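Local coordinates for protein SAM-dependent O-methyltransferase (Thermotoga maritima, PDB 1O54) that probably transfers a methyl group from S-adenosyl-L-methionine to N1 of adenosine 58 in tRNA, working as a homotetramer built from two dimers, at residues L20-V26 with L37-K42; I104-D109 with R208-V212; V110-D114 with A133-K139; E179-L185 with C199-K204. All coordinates share one frame; numbering follows the deposited sequence. Where two conformers were deposited one is given.

How the contacts relate
Contact 1 comes first along the chain and stands apart, its centre 29 to 39 Å from the centres of the other three. It belongs to the small antiparallel sheet of the N-terminal part, where strands 25-30 and 35-39 form a hairpin. Contacts 2, 3 and 4 gather in the methyltransferase domain with centres 13 to 15 Å apart, around the sheet holding strands 115-119, 182-187 and 207-213. Contact 3 and then contact 4 fall in sequence between the two segments of contact 2. Residues 104-109 run straight into 110-114, while Arg208 and Ala210 pair with Leu185 of contact 4 between neighbouring parallel strands. All three touch a second subunit, so this region is also part of the oligomer interface.

Contact 1. Residues L20-V26 with L37-K42; sequences LKPGDRV and LVDLEK
Four backbone hydrogen bonds tie residues 20-26 to 37-42. Val26 and Val38 form a hydrogen-bonded antiparallel pair, Val26 N to Val38 O at 2.9 Å and Val38 N returning to Val26 O. Beyond it the ladder continues through Leu40 N to Asp24 O and ends on a short bond from Gly23 N to Leu40 O, 2.6 Å. Gly23 sits in the type II turn Lys21-Asp24, where its positive phi suits glycine.

The apolar contacts centre on Val26. Its CG2 presses on Val38 CG2 at 3.5 Å, tighter than usual, while CG1 meets Leu40 CD1 at 3.5 Å, the two side chains crossing at about a right angle. Leu20 CB touches the same Leu40 methyl, and Val58 of helix 55-58 also packs on Leu40.

Charge lies on the other face. Arg25 and Asp39 run side by side, yet Asp39 OD1 stands well out of the guanidinium plane, 3.6 Å from Arg25 NE, a long ion pair without a directed N-H. Arg25 has its stronger partner in Glu85, and its side chain crosses that of Leu37, whose CD2 lies 3.6 Å from Arg25 NH2. This is the open end of a beta hairpin in a four-stranded antiparallel sheet.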
# COMPACT_ATOMS: atom_id res chain seq x y z
N LEU A 20 27.32 15.06 -27.78
CA LEU A 20 27.93 15.52 -26.53
C LEU A 20 28.93 16.62 -26.82
O LEU A 20 29.81 16.46 -27.68
CB LEU A 20 28.62 14.38 -25.80
CG LEU A 20 27.71 13.18 -25.53
CD1 LEU A 20 28.55 12.03 -25.06
CD2 LEU A 20 26.64 13.52 -24.54
N LYS A 21 28.78 17.74 -26.14
CA LYS A 21 29.73 18.83 -26.28
C LYS A 21 30.04 19.49 -24.94
O LYS A 21 29.35 19.25 -23.94
CB LYS A 21 29.23 19.85 -27.30
CG LYS A 21 27.96 20.50 -26.96
CD LYS A 21 27.05 20.58 -28.19
CE LYS A 21 25.65 21.04 -27.79
NZ LYS A 21 24.79 19.94 -27.18
N PRO A 22 31.12 20.26 -24.91
CA PRO A 22 31.48 21.01 -23.71
C PRO A 22 30.28 21.72 -23.11
O PRO A 22 29.53 22.40 -23.80
CB PRO A 22 32.55 21.97 -24.22
CG PRO A 22 33.25 21.17 -25.26
CD PRO A 22 32.15 20.42 -25.97
N GLY A 23 30.11 21.50 -21.81
CA GLY A 23 29.05 22.14 -21.05
C GLY A 23 27.78 21.33 -20.98
O GLY A 23 26.88 21.68 -20.24
N ASP A 24 27.69 20.25 -21.75
CA ASP A 24 26.50 19.39 -21.68
C ASP A 24 26.50 18.59 -20.37
O ASP A 24 27.53 18.27 -19.84
CB ASP A 24 26.46 18.39 -22.84
CG ASP A 24 25.99 19.01 -24.16
OD1 ASP A 24 25.54 20.18 -24.18
OD2 ASP A 24 26.02 18.35 -25.24
N ARG A 25 25.32 18.27 -19.87
CA ARG A 25 25.20 17.34 -18.75
C ARG A 25 25.14 15.89 -19.25
O ARG A 25 24.48 15.59 -20.22
CB ARG A 25 23.95 17.68 -17.94
CG ARG A 25 23.89 19.16 -17.57
CD ARG A 25 23.16 19.46 -16.29
NE ARG A 25 23.72 18.70 -15.16
CZ ARG A 25 23.32 18.85 -13.90
NH1 ARG A 25 22.39 19.76 -13.59
NH2 ARG A 25 23.85 18.11 -12.94
N VAL A 26 25.88 15.01 -18.60
CA VAL A 26 25.83 13.59 -18.91
C VAL A 26 25.61 12.82 -17.64
O VAL A 26 25.96 13.29 -16.53
CB VAL A 26 27.16 13.07 -19.54
CG1 VAL A 26 27.35 13.66 -20.89
CG2 VAL A 26 28.31 13.36 -18.65
N LEU A 37 26.11 12.29 -12.27
CA LEU A 37 25.62 13.36 -13.12
C LEU A 37 26.66 14.45 -13.10
O LEU A 37 26.97 15.01 -12.03
CB LEU A 37 24.27 13.89 -12.61
CG LEU A 37 23.13 13.96 -13.63
CD1 LEU A 37 21.83 14.26 -12.92
CD2 LEU A 37 23.38 15.01 -14.69
N VAL A 38 27.22 14.75 -14.27
CA VAL A 38 28.29 15.74 -14.36
C VAL A 38 28.18 16.64 -15.58
O VAL A 38 27.59 16.28 -16.61
CB VAL A 38 29.66 15.04 -14.40
CG1 VAL A 38 29.85 14.21 -13.17
CG2 VAL A 38 29.80 14.17 -15.63
N ASP A 39 28.77 17.83 -15.43
CA ASP A 39 28.94 18.77 -16.53
C ASP A 39 30.19 18.37 -17.30
O ASP A 39 31.27 18.25 -16.72
CB ASP A 39 29.13 20.19 -16.00
CG ASP A 39 28.08 20.57 -15.01
OD1 ASP A 39 26.88 20.50 -15.37
OD2 ASP A 39 28.37 20.93 -13.84
N LEU A 40 30.04 18.20 -18.60
CA LEU A 40 31.17 17.86 -19.45
C LEU A 40 32.04 19.08 -19.68
O LEU A 40 31.58 20.10 -20.16
CB LEU A 40 30.70 17.34 -20.80
CG LEU A 40 30.23 15.89 -20.85
CD1 LEU A 40 29.91 15.59 -22.30
CD2 LEU A 40 31.33 14.94 -20.33
N GLU A 41 33.30 18.97 -19.33
CA GLU A 41 34.25 20.02 -19.60
C GLU A 41 35.58 19.36 -19.97
O GLU A 41 35.93 18.31 -19.42
CB GLU A 41 34.38 20.95 -18.39
CG GLU A 41 33.08 21.64 -17.95
CD GLU A 41 32.48 22.64 -18.96
OE1 GLU A 41 33.13 23.00 -19.98
OE2 GLU A 41 31.32 23.09 -18.73
N LYS A 42 36.28 19.97 -20.91
CA LYS A 42 37.56 19.46 -21.40
C LYS A 42 38.55 19.39 -20.25
O LYS A 42 38.55 20.26 -19.40
CB LYS A 42 38.08 20.34 -22.55
CG LYS A 42 37.37 20.05 -23.90
CD LYS A 42 37.03 21.31 -24.72
CE LYS A 42 38.25 21.87 -25.43
NZ LYS A 42 37.92 22.99 -26.38

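Contact 2. Residues I104-D109 with R208-V212; sequences IAMMLD and RFATV
The end of helix 98-107 lies against strand 207-213 with no hydrogen bond between the two segments, Leu108 CA coming within 5.5 Å of Arg208 CA; Asp109, at positive phi, closes the helix in a Schellman motif.

Leu108 carries much of the apolar contact. Its CD2 methyl reaches Ala210 CB at 3.7 Å and also rests on the peptide between Phe209 and Ala210. One turn earlier Ile104 splits its branches: CG2, anti to the backbone N, touches Ala210 CB at 4.0 Å, while CD1 at the end of the other branch meets Val212 CG1 at 3.9 Å, the two side chains crossing at about a right angle. Phe186 and Phe266, on the flanking strands, both pack on Ile104 and Ala210.

Arg208 runs extended from CG to NE past the helix end, and its CD lies 3.5 Å from Leu108 O. Asp109 CB sits over one face of the guanidinium. The carboxylate does not take an N-H directly: Asp109 OD2 is 4.1 Å from Arg208 NH1, well out of the guanidinium plane, and water 1 links them, hydrogen-bonded to Asp109 OD2 and weakly to Arg208 NH1. Both groups have stronger partners on a second subunit, Asp109 with Arg132 and Arg208 with the carbonyl of Ile79. A methionine in place of Arg208 would probably leave that carbonyl without this donor and Asp109 without the positive charge facing it.

A helix packed on one face of the central, largely parallel sheet is the layering of the Rossmann-like class I methyltransferase fold; Val212 also touches Asp188, predicted to bind S-adenosyl-L-methionine.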
# COMPACT_ATOMS: atom_id res chain seq x y z
N ILE A 104 0.07 15.06 -10.62
CA ILE A 104 -0.55 16.36 -10.38
C ILE A 104 -0.71 17.12 -11.68
O ILE A 104 -1.77 17.68 -11.94
CB ILE A 104 0.29 17.15 -9.40
CG1 ILE A 104 0.19 16.53 -8.00
CG2 ILE A 104 -0.13 18.60 -9.42
CD1 ILE A 104 1.22 17.02 -7.08
N ALA A 105 0.30 17.09 -12.55
CA ALA A 105 0.23 17.82 -13.82
C ALA A 105 -0.90 17.24 -14.73
O ALA A 105 -1.62 17.98 -15.40
CB ALA A 105 1.58 17.83 -14.52
N MET A 106 -1.10 15.92 -14.72
CA MET A 106 -2.15 15.34 -15.49
C MET A 106 -3.50 15.66 -14.87
O MET A 106 -4.44 15.95 -15.60
CB MET A 106 -1.98 13.84 -15.66
CG MET A 106 -2.88 13.30 -16.79
SD MET A 106 -2.56 11.59 -17.14
CE MET A 106 -3.83 11.24 -18.46
N MET A 107 -3.60 15.60 -13.55
CA MET A 107 -4.88 15.92 -12.86
C MET A 107 -5.31 17.38 -13.11
O MET A 107 -6.54 17.65 -13.24
CB MET A 107 -4.82 15.65 -11.36
CG MET A 107 -4.72 14.15 -11.03
SD MET A 107 -6.32 13.35 -11.11
CE MET A 107 -6.91 13.79 -9.38
N LEU A 108 -4.32 18.28 -13.17
CA LEU A 108 -4.51 19.71 -13.54
C LEU A 108 -4.76 19.94 -15.05
O LEU A 108 -5.07 21.08 -15.47
CB LEU A 108 -3.31 20.54 -13.09
CG LEU A 108 -3.13 20.71 -11.58
CD1 LEU A 108 -1.93 21.53 -11.26
CD2 LEU A 108 -4.38 21.35 -10.93
N ASP A 109 -4.70 18.86 -15.83
CA ASP A 109 -4.97 18.89 -17.27
C ASP A 109 -4.07 19.88 -18.00
O ASP A 109 -4.50 20.49 -19.00
CB ASP A 109 -6.44 19.19 -17.56
CG ASP A 109 -6.86 18.79 -18.96
OD1 ASP A 109 -6.50 17.69 -19.45
OD2 ASP A 109 -7.59 19.54 -19.63
N ARG A 208 -8.53 24.51 -12.58
CA ARG A 208 -8.17 23.44 -11.68
C ARG A 208 -7.06 23.86 -10.72
O ARG A 208 -6.06 24.49 -11.08
CB ARG A 208 -7.72 22.24 -12.47
CG ARG A 208 -8.81 21.70 -13.39
CD ARG A 208 -8.37 20.55 -14.30
NE ARG A 208 -9.58 19.93 -14.91
CZ ARG A 208 -10.14 20.36 -16.02
NH1 ARG A 208 -9.65 21.41 -16.66
NH2 ARG A 208 -11.22 19.76 -16.49
N PHE A 209 -7.26 23.47 -9.47
CA PHE A 209 -6.40 23.79 -8.36
C PHE A 209 -5.79 22.51 -7.79
O PHE A 209 -6.50 21.51 -7.64
CB PHE A 209 -7.27 24.46 -7.26
CG PHE A 209 -6.58 24.63 -5.93
CD1 PHE A 209 -6.66 23.66 -4.94
CD2 PHE A 209 -5.75 25.71 -5.71
CE1 PHE A 209 -5.98 23.81 -3.72
CE2 PHE A 209 -5.09 25.89 -4.49
CZ PHE A 209 -5.20 24.91 -3.50
N ALA A 210 -4.50 22.53 -7.44
CA ALA A 210 -3.88 21.44 -6.65
C ALA A 210 -2.96 22.01 -5.61
O ALA A 210 -2.35 23.06 -5.84
CB ALA A 210 -3.16 20.43 -7.55
N THR A 211 -2.83 21.33 -4.48
CA THR A 211 -1.82 21.66 -3.48
C THR A 211 -1.32 20.34 -2.85
O THR A 211 -1.92 19.26 -3.04
CB THR A 211 -2.39 22.66 -2.45
OG1 THR A 211 -1.33 23.16 -1.59
CG2 THR A 211 -3.39 22.04 -1.50
N VAL A 212 -0.19 20.42 -2.16
CA VAL A 212 0.36 19.27 -1.46
C VAL A 212 0.53 19.63 0.00
O VAL A 212 0.85 20.79 0.33
CB VAL A 212 1.70 18.85 -2.04
CG1 VAL A 212 1.50 18.21 -3.42
CG2 VAL A 212 2.70 20.05 -2.11
O HOH W 1 -9.81 20.96 -19.50

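Contact 3. Residues V110-D114 with A133-K139; sequences VKEGD and AVGSSGK
Glu112 OE1 is gripped twice by Ser137: the hydroxyl OG donates to its anti lone pair at 2.7 Å, and the backbone N comes in nearly along the C-O axis at 3.0 Å. The carboxylate gets there by a chain bent at chi2 (71°), which folds it back over Gly135. Its other oxygen, OE2, accepts a hydrogen bond from water 3, which accepts from Ser136 N, and forms a salt bridge with Arg165 of a second subunit.

Backbone bonds continue the link. Gly113 N donates to Val134 O at 2.9 Å, and Lys139 N to Asp114 O at 2.9 Å. Waters 2 and 4 each bridge a pair of carbonyls, Val110 with Ala133 and Gly113 with Ser137. Within 110-114, Lys111 NZ holds Asp114 OD1 in a salt bridge across a type II turn.

Packing is close at two glycines: Glu112 OE2 lies 3.4 Å from Gly135 CA, and Asp114 O 3.2 Å from Gly138 CA. Val110 CG1, anti to the backbone N (chi1 -176°), presses on Ala133 CB at 3.4 Å, a tight pair, and also meets Val134 CG1.

The contact thus joins the entry of strand 115-119 to the junction of helix 125-134 and strand 139-143 in a beta-alpha-beta unit, right-handed as is usual in the Rossmann-like fold.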
# COMPACT_ATOMS: atom_id res chain seq x y z
N VAL A 110 -2.84 20.04 -17.52
CA VAL A 110 -1.91 21.01 -18.12
C VAL A 110 -1.60 20.59 -19.56
O VAL A 110 -1.20 19.45 -19.82
CB VAL A 110 -0.62 21.22 -17.31
CG1 VAL A 110 0.22 22.30 -17.91
CG2 VAL A 110 -0.93 21.51 -15.84
N LYS A 111 -1.81 21.52 -20.48
CA LYS A 111 -1.74 21.23 -21.90
C LYS A 111 -1.27 22.45 -22.68
O LYS A 111 -1.14 23.55 -22.15
CB LYS A 111 -3.12 20.81 -22.39
CG LYS A 111 -4.11 21.92 -22.36
CD LYS A 111 -5.54 21.46 -22.59
CE LYS A 111 -6.42 22.69 -22.93
NZ LYS A 111 -6.58 23.74 -21.87
N GLU A 112 -0.99 22.20 -23.95
CA GLU A 112 -0.43 23.22 -24.86
C GLU A 112 -1.18 24.52 -24.74
O GLU A 112 -2.40 24.56 -24.92
CB GLU A 112 -0.47 22.71 -26.31
CG GLU A 112 0.19 23.64 -27.32
CD GLU A 112 1.69 23.69 -27.23
OE1 GLU A 112 2.26 24.83 -27.28
OE2 GLU A 112 2.32 22.61 -27.12
N GLY A 113 -0.44 25.59 -24.53
CA GLY A 113 -1.01 26.93 -24.48
C GLY A 113 -1.58 27.38 -23.15
O GLY A 113 -2.01 28.53 -23.01
N ASP A 114 -1.64 26.49 -22.17
CA ASP A 114 -2.17 26.83 -20.87
C ASP A 114 -1.32 27.89 -20.17
O ASP A 114 -0.09 27.99 -20.36
CB ASP A 114 -2.24 25.64 -19.94
CG ASP A 114 -3.47 24.78 -20.11
OD1 ASP A 114 -4.39 25.15 -20.91
OD2 ASP A 114 -3.55 23.70 -19.45
N ALA A 133 4.70 20.62 -19.76
CA ALA A 133 3.32 20.40 -20.11
C ALA A 133 2.61 21.55 -20.82
O ALA A 133 1.65 21.31 -21.56
CB ALA A 133 2.52 19.99 -18.88
N VAL A 134 3.00 22.80 -20.59
CA VAL A 134 2.30 23.93 -21.24
C VAL A 134 2.70 24.11 -22.71
O VAL A 134 2.12 24.93 -23.44
CB VAL A 134 2.47 25.26 -20.48
CG1 VAL A 134 1.97 25.15 -18.99
CG2 VAL A 134 3.91 25.71 -20.52
N GLY A 135 3.75 23.39 -23.14
CA GLY A 135 4.24 23.51 -24.50
C GLY A 135 4.97 24.82 -24.76
O GLY A 135 5.16 25.64 -23.87
N SER A 136 5.41 25.01 -26.00
CA SER A 136 6.08 26.26 -26.34
C SER A 136 5.17 27.49 -26.31
O SER A 136 5.66 28.63 -26.22
CB SER A 136 6.74 26.17 -27.73
OG SER A 136 5.76 26.02 -28.74
N SER A 137 3.86 27.28 -26.43
CA SER A 137 2.89 28.40 -26.51
C SER A 137 2.22 28.81 -25.18
O SER A 137 1.51 29.83 -25.11
CB SER A 137 1.80 28.07 -27.56
OG SER A 137 0.87 27.08 -27.10
N GLY A 138 2.42 28.01 -24.15
CA GLY A 138 1.88 28.28 -22.82
C GLY A 138 2.87 29.04 -21.96
O GLY A 138 3.97 29.43 -22.42
N LYS A 139 2.52 29.22 -20.70
CA LYS A 139 3.38 29.93 -19.77
C LYS A 139 3.09 29.52 -18.34
O LYS A 139 1.91 29.36 -17.97
CB LYS A 139 3.17 31.42 -19.89
CG LYS A 139 4.23 32.28 -19.20
CD LYS A 139 5.62 32.11 -19.84
CE LYS A 139 5.75 32.85 -21.16
NZ LYS A 139 7.15 32.96 -21.69
O HOH W 2 0.59 18.80 -21.80
O HOH W 3 4.80 22.85 -28.24
O HOH W 4 -0.93 30.86 -23.70

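Contact 4. Residues E179-L185 with C199-K204; sequences EKDVDAL and CWEALK
Cys199 opens the contact from helix 196-202, its SG lying 3.6 Å from Leu185 CD2, while Leu185 CD1 lies against CA and CB of the same cysteine. Phe177 and Phe209 also pack on this pair. Glu201 contributes its carbonyl: Lys180 CD passes 3.6 Å from Glu201 O, and water 5 donates to that oxygen and to Leu203 O while accepting from Asp181 N.

At Ala202 the helix ends and the backbone takes over. Its carbonyl accepts from Val182 N at 3.0 Å, in the carbonyl plane, and its CB rests on Glu179 O. Leu203 pairs with Val182 in a short parallel bridge; its CD2 reaches Val182 CG2, Leu185 CB and Ala184 CA, the last at 3.8 Å.

Lys204 N closes the bridge with an almost straight bond to Val182 O, 2.9 Å at 178°. Its side chain leaves with CG between the backbone N and carbonyl carbon (chi1 69°) and then runs extended, CG passing close by Val182 O, until NZ meets the anti lone pair of Asp183 OD1 at 2.8 Å. A second subunit completes the charges: its Lys15 pairs with Asp183 and its Asp18 with Lys204. A leucine here would probably leave Asp18 of the second subunit without its mate and Asp183 with one positive partner fewer.

With Asp114 OD1 also close to Asp183 OD1, the lysines of both subunits are likely to offset the repulsion between these carboxylates, so the buried salt bridge belongs to a network of paired charges across the subunit interface.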
# COMPACT_ATOMS: atom_id res chain seq x y z
N GLU A 179 -2.32 37.66 -12.53
CA GLU A 179 -2.98 37.01 -13.65
C GLU A 179 -4.40 36.63 -13.25
O GLU A 179 -4.66 36.22 -12.10
CB GLU A 179 -2.24 35.76 -14.08
CG GLU A 179 -0.82 35.98 -14.54
CD GLU A 179 0.16 36.26 -13.40
OE1 GLU A 179 -0.09 35.87 -12.23
OE2 GLU A 179 1.21 36.86 -13.70
N LYS A 180 -5.31 36.73 -14.22
CA LYS A 180 -6.66 36.23 -14.10
C LYS A 180 -6.93 35.20 -15.16
O LYS A 180 -6.25 35.10 -16.19
CB LYS A 180 -7.68 37.37 -14.26
CG LYS A 180 -7.58 38.45 -13.21
CD LYS A 180 -8.03 37.96 -11.86
CE LYS A 180 -8.31 39.14 -10.91
NZ LYS A 180 -7.69 39.01 -9.55
N ASP A 181 -7.96 34.42 -14.89
CA ASP A 181 -8.44 33.42 -15.78
C ASP A 181 -7.39 32.39 -16.16
O ASP A 181 -7.41 31.87 -17.27
CB ASP A 181 -9.03 34.08 -17.02
CG ASP A 181 -10.30 34.83 -16.71
OD1 ASP A 181 -10.42 35.96 -17.18
OD2 ASP A 181 -11.20 34.34 -16.00
N VAL A 182 -6.50 32.07 -15.22
CA VAL A 182 -5.48 31.05 -15.51
C VAL A 182 -6.13 29.66 -15.56
O VAL A 182 -7.20 29.42 -14.94
CB VAL A 182 -4.25 31.09 -14.57
CG1 VAL A 182 -3.64 32.47 -14.54
CG2 VAL A 182 -4.59 30.57 -13.17
N ASP A 183 -5.52 28.76 -16.30
CA ASP A 183 -6.11 27.44 -16.54
C ASP A 183 -6.03 26.53 -15.32
O ASP A 183 -6.94 25.74 -15.06
CB ASP A 183 -5.43 26.81 -17.72
CG ASP A 183 -5.67 27.60 -18.98
OD1 ASP A 183 -6.78 27.44 -19.54
OD2 ASP A 183 -4.85 28.42 -19.44
N ALA A 184 -4.91 26.63 -14.60
CA ALA A 184 -4.67 25.78 -13.43
C ALA A 184 -3.66 26.47 -12.52
O ALA A 184 -2.92 27.37 -12.96
CB ALA A 184 -4.17 24.43 -13.82
N LEU A 185 -3.60 26.02 -11.28
CA LEU A 185 -2.77 26.62 -10.28
C LEU A 185 -2.29 25.54 -9.34
O LEU A 185 -3.07 24.73 -8.85
CB LEU A 185 -3.55 27.70 -9.52
CG LEU A 185 -2.75 28.57 -8.54
CD1 LEU A 185 -3.39 29.92 -8.42
CD2 LEU A 185 -2.61 27.88 -7.19
N CYS A 199 -5.95 32.19 -4.76
CA CYS A 199 -5.94 31.14 -5.78
C CYS A 199 -7.26 31.08 -6.52
O CYS A 199 -7.30 31.10 -7.73
CB CYS A 199 -5.58 29.77 -5.17
SG CYS A 199 -3.92 29.75 -4.46
N TRP A 200 -8.35 31.03 -5.78
CA TRP A 200 -9.67 31.05 -6.40
C TRP A 200 -9.82 32.24 -7.34
O TRP A 200 -10.29 32.10 -8.46
CB TRP A 200 -10.77 31.05 -5.32
CG TRP A 200 -12.17 30.92 -5.87
CD1 TRP A 200 -12.89 29.78 -6.06
CD2 TRP A 200 -13.00 31.99 -6.33
NE1 TRP A 200 -14.12 30.07 -6.62
CE2 TRP A 200 -14.20 31.42 -6.81
CE3 TRP A 200 -12.84 33.38 -6.40
CZ2 TRP A 200 -15.26 32.19 -7.31
CZ3 TRP A 200 -13.86 34.14 -6.95
CH2 TRP A 200 -15.06 33.53 -7.39
N GLU A 201 -9.41 33.41 -6.89
CA GLU A 201 -9.59 34.65 -7.69
C GLU A 201 -8.86 34.60 -9.03
O GLU A 201 -9.32 35.17 -10.02
CB GLU A 201 -9.15 35.86 -6.89
CG GLU A 201 -10.09 36.16 -5.74
CD GLU A 201 -9.56 37.16 -4.72
OE1 GLU A 201 -8.39 37.63 -4.82
OE2 GLU A 201 -10.35 37.48 -3.80
N ALA A 202 -7.72 33.94 -9.04
CA ALA A 202 -6.87 33.87 -10.25
C ALA A 202 -7.35 32.86 -11.29
O ALA A 202 -7.01 32.99 -12.46
CB ALA A 202 -5.44 33.57 -9.86
N LEU A 203 -8.09 31.84 -10.88
CA LEU A 203 -8.51 30.75 -11.76
C LEU A 203 -9.66 31.11 -12.68
O LEU A 203 -10.58 31.83 -12.25
CB LEU A 203 -8.88 29.54 -10.93
CG LEU A 203 -7.68 28.81 -10.34
CD1 LEU A 203 -8.08 27.90 -9.25
CD2 LEU A 203 -7.03 28.03 -11.45
N LYS A 204 -9.62 30.64 -13.91
CA LYS A 204 -10.80 30.71 -14.80
C LYS A 204 -11.96 29.85 -14.24
O LYS A 204 -11.74 28.96 -13.41
CB LYS A 204 -10.43 30.22 -16.21
CG LYS A 204 -10.15 28.75 -16.31
CD LYS A 204 -9.76 28.27 -17.69
CE LYS A 204 -9.74 26.75 -17.75
NZ LYS A 204 -9.26 26.23 -19.07
O HOH W 5 -9.80 34.77 -12.65